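Local coordinates for peptidoglycan recognition protein SA CG11709-PA (Drosophila melanogaster, PDB 1SXR) that binds peptidoglycan of Gram-positive bacteria and activates the Toll pathway, so serving as a pattern recognition receptor of innate immunity in the fly, at residues K53-E56 and I57-M61; N60-A63 and Y64-E68; G113-D117 and K118-D122; P159-T162 and L163-I167; E166-W170 and P171-S175. One frame throughout, in Å; residues are numbered along the deposited sequence.

Interaction 1 of 5, residues K53-E56 and I57-M61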
# COMPACT_ATOMS: atom_id res chain seq x y z
N LYS A 53 -18.58 -3.80 3.20
CA LYS A 53 -18.44 -2.45 3.74
C LYS A 53 -17.30 -1.71 3.03
O LYS A 53 -17.42 -0.51 2.68
CB LYS A 53 -18.13 -2.51 5.24
CG LYS A 53 -19.19 -3.23 6.08
CD LYS A 53 -20.40 -2.33 6.25
CE LYS A 53 -21.57 -3.06 6.94
NZ LYS A 53 -21.19 -3.70 8.23
N CYS A 54 -16.20 -2.41 2.81
CA CYS A 54 -15.03 -1.74 2.28
C CYS A 54 -15.23 -1.24 0.86
O CYS A 54 -14.60 -0.27 0.45
CB CYS A 54 -13.76 -2.60 2.35
SG CYS A 54 -13.13 -2.81 4.05
N ALA A 55 -16.08 -1.92 0.10
CA ALA A 55 -16.15 -1.54 -1.31
C ALA A 55 -16.55 -0.08 -1.52
O ALA A 55 -15.93 0.61 -2.35
CB ALA A 55 -17.12 -2.46 -2.09
N GLU A 56 -17.56 0.40 -0.80
CA GLU A 56 -18.00 1.78 -1.04
C GLU A 56 -16.90 2.76 -0.62
O GLU A 56 -16.66 3.79 -1.27
CB GLU A 56 -19.30 2.09 -0.31
CG GLU A 56 -19.90 3.40 -0.78
CD GLU A 56 -21.14 3.80 -0.00
OE1 GLU A 56 -21.79 2.89 0.57
OE2 GLU A 56 -21.47 5.01 0.02
N ILE A 57 -16.24 2.41 0.47
CA ILE A 57 -15.16 3.25 0.95
C ILE A 57 -14.06 3.34 -0.09
O ILE A 57 -13.54 4.44 -0.36
CB ILE A 57 -14.68 2.73 2.30
CG1 ILE A 57 -15.72 3.13 3.35
CG2 ILE A 57 -13.31 3.28 2.64
CD1 ILE A 57 -15.73 2.30 4.58
N LEU A 58 -13.72 2.21 -0.72
CA LEU A 58 -12.66 2.22 -1.70
C LEU A 58 -13.12 2.95 -2.97
O LEU A 58 -12.33 3.64 -3.62
CB LEU A 58 -12.25 0.77 -2.04
CG LEU A 58 -11.56 0.06 -0.87
CD1 LEU A 58 -11.53 -1.46 -1.17
CD2 LEU A 58 -10.14 0.63 -0.62
N GLN A 59 -14.38 2.76 -3.34
CA GLN A 59 -14.90 3.50 -4.51
C GLN A 59 -14.77 5.01 -4.35
O GLN A 59 -14.36 5.73 -5.28
CB GLN A 59 -16.36 3.12 -4.80
CG GLN A 59 -16.50 1.66 -5.27
CD GLN A 59 -17.93 1.21 -5.18
OE1 GLN A 59 -18.85 2.03 -5.15
NE2 GLN A 59 -18.13 -0.09 -5.12
N ASN A 60 -15.12 5.50 -3.17
CA ASN A 60 -15.04 6.95 -2.94
C ASN A 60 -13.61 7.42 -2.70
O ASN A 60 -13.23 8.55 -3.10
CB ASN A 60 -15.99 7.33 -1.82
CG ASN A 60 -17.43 7.22 -2.26
OD1 ASN A 60 -17.80 7.73 -3.33
ND2 ASN A 60 -18.23 6.52 -1.48
N MET A 61 -12.77 6.56 -2.10
CA MET A 61 -11.36 6.93 -2.02
C MET A 61 -10.76 7.06 -3.43
O MET A 61 -10.00 7.98 -3.72
CB MET A 61 -10.58 5.89 -1.19
CG MET A 61 -9.17 6.34 -0.93
SD MET A 61 -8.22 5.14 0.01
CE MET A 61 -9.41 4.54 1.18
O HOH W 1 -21.25 6.98 -2.53
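Glu56 and Asn60, one turn apart, carry the polar side of a local helical contact in the first half of helix 50-67. Their side chains run alongside each other and point the same way. The nearest atoms are Glu56 CG and Asn60 ND2, 3.6 Å apart. With CG anti to the backbone N (chi1 -168°) and the rest of the chain extended, the Glu56 carboxylate is carried out past the amide of Asn60. The two flat groups are turned 67° against each other. A water joins them: it donates to Glu56 OE2 at 3.2 Å and accepts from Asn60 ND2.

Three backbone bonds of the i to i+4 kind hold the turn. Leu58 N gives to Cys54 O at 2.9 Å, Gln59 N to Ala55 O at 2.8 Å, and Asn60 N to Glu56 O at 3.0 Å. The Gln59 chain, extended beyond CG, runs beside the Ala55 carbonyl, with Gln59 CG 3.2 Å from Ala55 O. Gln59 NE2 gives its N-H to the backbone O of Trp20, of helix 17-20. On another side Leu58 touches Cys54 loosely. Ile57 lays CD1 near Lys53 O at 3.8 Å.

The helix is tied down by the disulfide from Cys54 to Cys48, and Ile57 also rests on Cys48. Cys54 and Leu58 pack on Tyr87 of strand 86-88, and Leu58 reaches Leu79 of strand 78-80. Ala55 and Leu58 meet Trp20 of helix 17-20, so this side of helix 50-67 faces the sheet and the short helix.

Interaction 2 of 5, residues N60-A63 and Y64-E68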
# COMPACT_ATOMS: atom_id res chain seq x y z
N ASN A 60 -15.12 5.50 -3.17
CA ASN A 60 -15.04 6.95 -2.94
C ASN A 60 -13.61 7.42 -2.70
O ASN A 60 -13.23 8.55 -3.10
CB ASN A 60 -15.99 7.33 -1.82
CG ASN A 60 -17.43 7.22 -2.26
OD1 ASN A 60 -17.80 7.73 -3.33
ND2 ASN A 60 -18.23 6.52 -1.48
N MET A 61 -12.77 6.56 -2.10
CA MET A 61 -11.36 6.93 -2.02
C MET A 61 -10.76 7.06 -3.43
O MET A 61 -10.00 7.98 -3.72
CB MET A 61 -10.58 5.89 -1.19
CG MET A 61 -9.17 6.34 -0.93
SD MET A 61 -8.22 5.14 0.01
CE MET A 61 -9.41 4.54 1.18
N GLN A 62 -11.04 6.09 -4.29
CA GLN A 62 -10.63 6.19 -5.68
C GLN A 62 -11.12 7.47 -6.39
O GLN A 62 -10.35 8.12 -7.09
CB GLN A 62 -11.05 4.93 -6.46
CG GLN A 62 -10.50 4.95 -7.87
CD GLN A 62 -11.02 3.81 -8.69
OE1 GLN A 62 -12.22 3.52 -8.68
NE2 GLN A 62 -10.13 3.16 -9.42
N ALA A 63 -12.39 7.81 -6.18
CA ALA A 63 -12.96 9.04 -6.73
C ALA A 63 -12.21 10.26 -6.23
O ALA A 63 -11.92 11.19 -6.98
CB ALA A 63 -14.42 9.14 -6.35
N TYR A 64 -11.92 10.30 -4.94
CA TYR A 64 -11.15 11.42 -4.40
C TYR A 64 -9.75 11.46 -5.05
O TYR A 64 -9.27 12.49 -5.51
CB TYR A 64 -11.06 11.27 -2.88
CG TYR A 64 -10.23 12.31 -2.18
CD1 TYR A 64 -10.54 13.65 -2.26
CD2 TYR A 64 -9.15 11.92 -1.41
CE1 TYR A 64 -9.74 14.60 -1.58
CE2 TYR A 64 -8.38 12.82 -0.74
CZ TYR A 64 -8.66 14.15 -0.83
OH TYR A 64 -7.83 15.03 -0.14
N HIS A 65 -9.07 10.33 -5.10
CA HIS A 65 -7.74 10.33 -5.68
C HIS A 65 -7.71 10.69 -7.16
O HIS A 65 -6.86 11.45 -7.59
CB HIS A 65 -7.10 8.95 -5.47
CG HIS A 65 -6.70 8.71 -4.05
ND1 HIS A 65 -5.87 7.67 -3.66
CD2 HIS A 65 -6.98 9.42 -2.93
CE1 HIS A 65 -5.69 7.73 -2.35
NE2 HIS A 65 -6.34 8.79 -1.88
N GLN A 66 -8.62 10.12 -7.94
CA GLN A 66 -8.67 10.40 -9.38
C GLN A 66 -9.16 11.79 -9.72
O GLN A 66 -8.59 12.43 -10.61
CB GLN A 66 -9.55 9.37 -10.10
CG GLN A 66 -8.85 8.02 -10.22
CD GLN A 66 -9.71 6.99 -10.98
OE1 GLN A 66 -10.93 6.96 -10.80
NE2 GLN A 66 -9.06 6.17 -11.81
N ASN A 67 -10.20 12.25 -9.03
CA ASN A 67 -10.90 13.46 -9.47
C ASN A 67 -10.57 14.71 -8.68
O ASN A 67 -10.90 15.82 -9.14
CB ASN A 67 -12.40 13.23 -9.45
CG ASN A 67 -12.81 12.07 -10.35
OD1 ASN A 67 -12.15 11.77 -11.34
ND2 ASN A 67 -13.89 11.41 -10.00
N GLU A 68 -9.96 14.55 -7.51
CA GLU A 68 -9.55 15.71 -6.72
C GLU A 68 -8.04 15.81 -6.61
O GLU A 68 -7.48 16.91 -6.65
CB GLU A 68 -10.19 15.71 -5.34
CG GLU A 68 -11.70 15.89 -5.37
CD GLU A 68 -12.13 17.21 -6.01
OE1 GLU A 68 -11.46 18.25 -5.77
OE2 GLU A 68 -13.15 17.20 -6.74
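Asn60, Met61, Gln62 and Ala63 offer their carbonyls in turn to the backbone N of Tyr64, His65, Gln66 and Asn67, four helical bonds of 2.8 to 2.9 Å that run to the last turn of helix 50-67. Met61 and His65 lie side by side. Met61 CG stands over one face of the imidazole, 4.1 Å from the ring centroid and 21° off the ring normal, a CH-pi contact. Met61 chi1 of -172° sends CG away from the backbone N and lays the chain beside the ring. Its SD is farther off, at 4.9 Å from the centroid, and approaches obliquely. The rotation of the imidazole is fixed further by ND1, which is bonded to Ser75 N.

Gln62 and Gln66 also point the same way. Their amides are stacked, with planes only 3° apart. Gln66 OE1 comes 3.6 Å from Gln62 CG. Gln62 NE2 is 4.0 Å from Gln66 NE2. Both buried amides have polar partners: Gln62 OE1 takes Lys23 N, Gln62 NE2 gives to Asp73 OD1, and Gln66 NE2 gives to the carbonyls of Asn72 and Pro24. A leucine replacing Gln62 would probably leave Lys23 N and Asp73 OD1 without these mates and the Gln66 amide without a flat group to stack on.

Residues 61-64 probably take part in peptidoglycan binding. His65 follows directly; its side chain lies about 12 Å from that of Thr156, another probable contact of the ligand. The arrangement is i to i+4 side-chain pairing on the last turns of a helix that probably borders the peptidoglycan groove of this amidase-like fold.

Interaction 3 of 5, residues G113-D117 and K118-D122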
# COMPACT_ATOMS: atom_id res chain seq x y z
N GLY A 113 -7.27 2.42 7.80
CA GLY A 113 -7.53 2.85 9.18
C GLY A 113 -6.44 3.81 9.66
O GLY A 113 -5.59 4.26 8.87
N ASN A 114 -6.49 4.15 10.95
CA ASN A 114 -5.63 5.17 11.52
C ASN A 114 -4.85 4.50 12.62
O ASN A 114 -5.42 4.16 13.66
CB ASN A 114 -6.46 6.30 12.09
CG ASN A 114 -5.63 7.42 12.67
OD1 ASN A 114 -4.42 7.25 12.91
ND2 ASN A 114 -6.24 8.59 12.86
N PHE A 115 -3.56 4.33 12.39
CA PHE A 115 -2.75 3.48 13.28
C PHE A 115 -1.66 4.28 14.02
O PHE A 115 -0.57 3.78 14.33
CB PHE A 115 -2.25 2.25 12.51
CG PHE A 115 -3.37 1.47 11.90
CD1 PHE A 115 -4.22 0.73 12.71
CD2 PHE A 115 -3.65 1.52 10.53
CE1 PHE A 115 -5.29 0.07 12.19
CE2 PHE A 115 -4.71 0.85 10.01
CZ PHE A 115 -5.54 0.11 10.83
N VAL A 116 -1.97 5.53 14.31
CA VAL A 116 -1.09 6.30 15.18
C VAL A 116 -1.01 5.66 16.57
O VAL A 116 0.09 5.55 17.12
CB VAL A 116 -1.51 7.77 15.31
CG1 VAL A 116 -0.58 8.51 16.30
CG2 VAL A 116 -1.52 8.45 13.94
N ASP A 117 -2.15 5.21 17.10
CA ASP A 117 -2.29 4.82 18.52
C ASP A 117 -2.66 3.35 18.75
O ASP A 117 -2.81 2.91 19.90
CB ASP A 117 -3.37 5.67 19.23
CG ASP A 117 -2.99 7.14 19.37
OD1 ASP A 117 -1.82 7.45 19.67
OD2 ASP A 117 -3.83 8.08 19.24
N LYS A 118 -2.81 2.58 17.67
CA LYS A 118 -3.15 1.17 17.77
C LYS A 118 -2.60 0.46 16.54
O LYS A 118 -2.22 1.12 15.58
CB LYS A 118 -4.67 0.99 17.81
CG LYS A 118 -5.37 1.42 16.50
CD LYS A 118 -6.88 1.26 16.54
CE LYS A 118 -7.47 1.47 15.13
NZ LYS A 118 -8.95 1.65 15.14
N LEU A 119 -2.61 -0.86 16.58
CA LEU A 119 -2.16 -1.66 15.45
C LEU A 119 -3.34 -2.13 14.62
O LEU A 119 -4.46 -2.24 15.12
CB LEU A 119 -1.40 -2.90 15.94
CG LEU A 119 0.00 -2.73 16.50
CD1 LEU A 119 0.51 -4.09 16.94
CD2 LEU A 119 0.93 -2.12 15.46
N PRO A 120 -3.09 -2.44 13.34
CA PRO A 120 -4.08 -3.18 12.56
C PRO A 120 -4.36 -4.53 13.22
O PRO A 120 -3.56 -4.99 14.05
CB PRO A 120 -3.37 -3.39 11.21
CG PRO A 120 -2.40 -2.24 11.13
CD PRO A 120 -1.88 -2.11 12.57
N SER A 121 -5.46 -5.15 12.83
CA SER A 121 -5.83 -6.48 13.35
C SER A 121 -4.75 -7.53 13.06
O SER A 121 -3.94 -7.37 12.14
CB SER A 121 -7.12 -6.95 12.71
OG SER A 121 -6.90 -7.29 11.34
N ASP A 122 -4.75 -8.62 13.81
CA ASP A 122 -3.81 -9.68 13.52
C ASP A 122 -3.98 -10.17 12.09
O ASP A 122 -2.99 -10.47 11.40
CB ASP A 122 -4.02 -10.85 14.48
CG ASP A 122 -3.44 -10.60 15.86
OD1 ASP A 122 -2.77 -9.56 16.08
OD2 ASP A 122 -3.62 -11.40 16.79
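Phe115 holds CG anti to its carbonyl carbon (chi1 -56°), which turns the ring toward Pro120. Lys118 takes the crowded position between backbone N and carbonyl carbon (chi1 65°), and from there its chain runs out extended past Asn114 and the Phe115 ring.

Pro120 lies on one face of the Phe115 ring. Its CG stands over the ring centre, 3.7 Å from the centroid and 4° off the normal, a nearly upright CH-pi contact. Pro120 CD adds an apolar touch at 3.7 Å to Phe115 CD1. At the ring edge, in its plane, lies Lys118 O, 3.5 Å from CD1 of Phe115. The same carbonyl is 3.3 Å from Phe115 CB. The Lys118 chain passes with CE 3.9 Å from Phe115 CE1, and its NZ makes a salt bridge to Glu47. An alanine at Phe115 would probably leave a gap beneath Pro120 and strip Lys118 of its apolar neighbour.

Asn114 OD1 accepts from Val116 N at 3.3 Å, closing an Asx turn. The bond is nearly straight. Lys118 N is buried here and has no partner in the model. Phe115 and Pro120 both rest on Leu163 of helix 161-167. Phe115 also meets His42 of strand 35-42.

This is an aromatic-proline contact in the loop from strand 106-111 to helix 122-137. The loop ends in an N-cap: Ser121 OG accepts from Ala124 N at the start of the helix.

Interaction 4 of 5, residues P159-T162 and L163-I167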
# COMPACT_ATOMS: atom_id res chain seq x y z
N PRO A 159 2.99 5.44 8.37
CA PRO A 159 1.73 4.74 8.66
C PRO A 159 1.21 4.83 10.08
O PRO A 159 0.40 3.98 10.48
CB PRO A 159 2.13 3.28 8.45
CG PRO A 159 3.58 3.22 8.95
CD PRO A 159 4.17 4.55 8.54
N GLY A 160 1.65 5.85 10.82
CA GLY A 160 1.23 6.02 12.22
C GLY A 160 2.31 5.43 13.11
O GLY A 160 2.80 4.36 12.84
N LEU A 161 2.65 6.13 14.21
CA LEU A 161 3.75 5.69 15.08
C LEU A 161 3.65 4.26 15.58
O LEU A 161 4.63 3.53 15.58
CB LEU A 161 3.88 6.62 16.28
CG LEU A 161 5.09 6.34 17.18
CD1 LEU A 161 6.37 6.34 16.35
CD2 LEU A 161 5.16 7.37 18.31
N THR A 162 2.46 3.85 16.02
CA THR A 162 2.30 2.50 16.56
C THR A 162 2.57 1.43 15.50
O THR A 162 3.22 0.41 15.74
CB THR A 162 0.92 2.33 17.18
OG1 THR A 162 0.83 3.18 18.34
CG2 THR A 162 0.76 0.92 17.73
N LEU A 163 2.09 1.69 14.30
CA LEU A 163 2.32 0.74 13.22
C LEU A 163 3.79 0.78 12.73
O LEU A 163 4.37 -0.26 12.41
CB LEU A 163 1.32 0.99 12.10
CG LEU A 163 1.44 0.13 10.83
CD1 LEU A 163 1.56 -1.37 11.12
CD2 LEU A 163 0.25 0.41 9.91
N TYR A 164 4.38 1.97 12.70
CA TYR A 164 5.78 2.13 12.33
C TYR A 164 6.65 1.32 13.28
O TYR A 164 7.57 0.62 12.84
CB TYR A 164 6.18 3.59 12.36
CG TYR A 164 7.63 3.84 12.01
CD1 TYR A 164 8.28 3.10 11.04
CD2 TYR A 164 8.34 4.85 12.64
CE1 TYR A 164 9.62 3.35 10.71
CE2 TYR A 164 9.67 5.11 12.32
CZ TYR A 164 10.30 4.36 11.36
OH TYR A 164 11.61 4.62 11.05
N ASN A 165 6.34 1.41 14.58
CA ASN A 165 7.11 0.63 15.56
C ASN A 165 7.03 -0.87 15.30
O ASN A 165 8.01 -1.58 15.51
CB ASN A 165 6.70 0.97 16.99
CG ASN A 165 7.16 2.34 17.41
OD1 ASN A 165 8.11 2.89 16.84
ND2 ASN A 165 6.48 2.93 18.41
N GLU A 166 5.87 -1.34 14.86
CA GLU A 166 5.70 -2.74 14.50
C GLU A 166 6.54 -3.13 13.27
O GLU A 166 7.29 -4.11 13.33
CB GLU A 166 4.21 -3.09 14.31
CG GLU A 166 3.90 -4.46 13.72
CD GLU A 166 4.26 -5.63 14.63
OE1 GLU A 166 4.29 -5.47 15.87
OE2 GLU A 166 4.50 -6.74 14.10
N ILE A 167 6.42 -2.41 12.16
CA ILE A 167 7.14 -2.83 10.96
C ILE A 167 8.67 -2.76 11.11
O ILE A 167 9.41 -3.47 10.42
CB ILE A 167 6.66 -2.07 9.70
CG1 ILE A 167 7.08 -0.61 9.76
CG2 ILE A 167 5.14 -2.18 9.54
CD1 ILE A 167 6.87 0.12 8.45
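Backbone bonds open helix 161-167 through Tyr164 N, which gives to Gly160 O at 2.9 Å. Asn165 N to Leu161 O follows at 2.9 Å, and Glu166 N to Thr162 O is longer, at 3.3 Å.

The apolar contacts start at Pro159. Its CB meets Leu163 CD2 at 3.7 Å. Its CG lies 4.3 Å from Tyr164 CB. Leu163 has CG anti to the backbone N (chi1 177°), which lays its CD2 branch on the proline. Leu161 CD1 lies near the plane of the Tyr164 ring, at the edge, 4.5 Å from Tyr164 CD2. Pro159 and Ile167 pack on Ile40 and Ala149, of strands 35-42 and 145-149.

Apolar and polar groups also mix. Leu161 crosses Asn165 at a slant, with CG 3.9 Å from Asn165 ND2. Pro159 O sits against Leu163 CB at 3.5 Å; this carbonyl oxygen of Pro159 is buried with no polar partner in the model. Thr162 OG1 is bonded to Val116 O.

The arrangement is a helix N-terminus with Gly160 as N-cap after a proline with a cis peptide bond before it. It lies a few residues past Thr156, which probably contacts peptidoglycan.

Interaction 5 of 5, residues E166-W170 and P171-S175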
# COMPACT_ATOMS: atom_id res chain seq x y z
N GLU A 166 5.87 -1.34 14.86
CA GLU A 166 5.70 -2.74 14.50
C GLU A 166 6.54 -3.13 13.27
O GLU A 166 7.29 -4.11 13.33
CB GLU A 166 4.21 -3.09 14.31
CG GLU A 166 3.90 -4.46 13.72
CD GLU A 166 4.26 -5.63 14.63
OE1 GLU A 166 4.29 -5.47 15.87
OE2 GLU A 166 4.50 -6.74 14.10
N ILE A 167 6.42 -2.41 12.16
CA ILE A 167 7.14 -2.83 10.96
C ILE A 167 8.67 -2.76 11.11
O ILE A 167 9.41 -3.47 10.42
CB ILE A 167 6.66 -2.07 9.70
CG1 ILE A 167 7.08 -0.61 9.76
CG2 ILE A 167 5.14 -2.18 9.54
CD1 ILE A 167 6.87 0.12 8.45
N GLN A 168 9.15 -1.94 12.04
CA GLN A 168 10.60 -1.91 12.30
C GLN A 168 11.13 -3.26 12.76
O GLN A 168 12.32 -3.54 12.65
CB GLN A 168 10.93 -0.87 13.35
CG GLN A 168 10.85 0.54 12.88
CD GLN A 168 11.08 1.51 14.02
OE1 GLN A 168 12.03 1.34 14.78
NE2 GLN A 168 10.23 2.51 14.14
N GLU A 169 10.25 -4.10 13.28
CA GLU A 169 10.67 -5.42 13.76
C GLU A 169 10.53 -6.50 12.68
O GLU A 169 10.84 -7.67 12.93
CB GLU A 169 9.88 -5.81 15.00
CG GLU A 169 9.90 -4.73 16.08
CD GLU A 169 11.29 -4.49 16.63
OE1 GLU A 169 12.08 -5.46 16.68
OE2 GLU A 169 11.60 -3.34 17.00
N TRP A 170 10.08 -6.13 11.49
CA TRP A 170 9.89 -7.13 10.46
C TRP A 170 11.18 -7.35 9.71
O TRP A 170 11.99 -6.43 9.58
CB TRP A 170 8.83 -6.69 9.45
CG TRP A 170 7.45 -6.69 9.97
CD1 TRP A 170 7.04 -6.78 11.28
CD2 TRP A 170 6.26 -6.53 9.19
NE1 TRP A 170 5.67 -6.71 11.35
CE2 TRP A 170 5.16 -6.55 10.08
CE3 TRP A 170 6.00 -6.38 7.82
CZ2 TRP A 170 3.84 -6.44 9.65
CZ3 TRP A 170 4.69 -6.25 7.39
CH2 TRP A 170 3.62 -6.28 8.30
N PRO A 171 11.35 -8.54 9.15
CA PRO A 171 12.48 -8.78 8.29
C PRO A 171 12.35 -7.85 7.10
O PRO A 171 11.23 -7.51 6.69
CB PRO A 171 12.30 -10.24 7.83
CG PRO A 171 11.30 -10.85 8.78
CD PRO A 171 10.45 -9.71 9.26
N HIS A 172 13.48 -7.42 6.58
CA HIS A 172 13.50 -6.54 5.41
C HIS A 172 13.41 -5.07 5.77
O HIS A 172 13.69 -4.23 4.92
CB HIS A 172 12.42 -6.89 4.36
CG HIS A 172 12.60 -8.22 3.70
ND1 HIS A 172 13.30 -8.39 2.53
CD2 HIS A 172 12.15 -9.45 4.05
CE1 HIS A 172 13.29 -9.67 2.18
NE2 HIS A 172 12.59 -10.33 3.09
N TRP A 173 13.04 -4.73 7.00
CA TRP A 173 13.02 -3.31 7.35
C TRP A 173 14.38 -2.65 7.15
O TRP A 173 15.42 -3.17 7.60
CB TRP A 173 12.50 -3.04 8.78
CG TRP A 173 12.42 -1.56 9.05
CD1 TRP A 173 11.59 -0.66 8.43
CD2 TRP A 173 13.21 -0.80 9.96
NE1 TRP A 173 11.81 0.61 8.91
CE2 TRP A 173 12.80 0.56 9.86
CE3 TRP A 173 14.24 -1.12 10.86
CZ2 TRP A 173 13.37 1.59 10.61
CZ3 TRP A 173 14.80 -0.10 11.63
CH2 TRP A 173 14.36 1.24 11.50
N LEU A 174 14.37 -1.50 6.47
CA LEU A 174 15.55 -0.71 6.17
C LEU A 174 15.53 0.58 6.97
O LEU A 174 14.62 1.41 6.82
CB LEU A 174 15.62 -0.40 4.66
CG LEU A 174 16.76 0.51 4.18
CD1 LEU A 174 18.10 -0.24 4.26
CD2 LEU A 174 16.53 0.99 2.76
N SER A 175 16.54 0.77 7.82
CA SER A 175 16.56 1.92 8.72
C SER A 175 16.94 3.24 8.07
O SER A 175 16.55 4.29 8.55
CB SER A 175 17.49 1.64 9.92
OG SER A 175 18.77 1.25 9.45
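Gln168 lays its aliphatic chain over one face of the Trp173 indole. CG is the touching atom: it stands 3.7 Å from the centroid of the six-membered ring, 17° off the normal, a CH-pi contact. The two side chains point the same way, and the Gln168 amide is turned 25° from the ring plane. A Trp173 chi1 of -176° turns the ring back along Gln168. The opposite face of the indole has Ser175 N above it. Trp173 NE1 gives to Gln152 OE1, which fixes the ring from its edge. Ile167 O also comes close, 3.5 Å from Trp173 CB.

Trp170 is held by a different bond. Its NE1 gives to Glu166 OE2 at 3.0 Å, almost in the indole plane. The carboxylate oxygen is met on its anti side. Ile167 CA lies over one face of this ring. Trp170 packs on Leu125, Ala128 and Lys129 of helix 122-137, and on Leu147 of strand 145-149. Pro171 CD rests 3.4 Å from Trp170 CB.

Two turns shape the backbone. Trp170 N gives to Ile167 O at 2.9 Å in a type I turn. Trp173 N gives to Trp170 O at 3.3 Å in a type II turn, from above the carbonyl plane. These two successive beta turns lead the chain out of helix 161-167, and His172 and Leu174 then make backbone hydrogen bonds with Leu147 of edge strand 145-149.

The five contacts follow the chain in order. Interactions 1 and 2 share Asn60 and Met61 on helix 50-67, with centres about 10 Å apart. Interaction 3 lies in the loop between strand 106-111 and helix 122-137. Interactions 4 and 5 share Glu166 and Ile167 on helix 161-167, centres again about 10 Å apart. Interactions 3 and 4 touch, Leu119 CD2 lying 3.4 Å from Thr162 O; their centres are about 8 Å apart. Interaction 5 meets both, through Glu166 on Leu119 and Trp173 on Tyr164. The centres of interactions 1 and 5 are about 29 Å apart, on opposite sides of the chain's centre. One group thus builds the helix with the probable ligand-binding residues; the other packs helix 161-167 and the chain after it against the loop before helix 122-137.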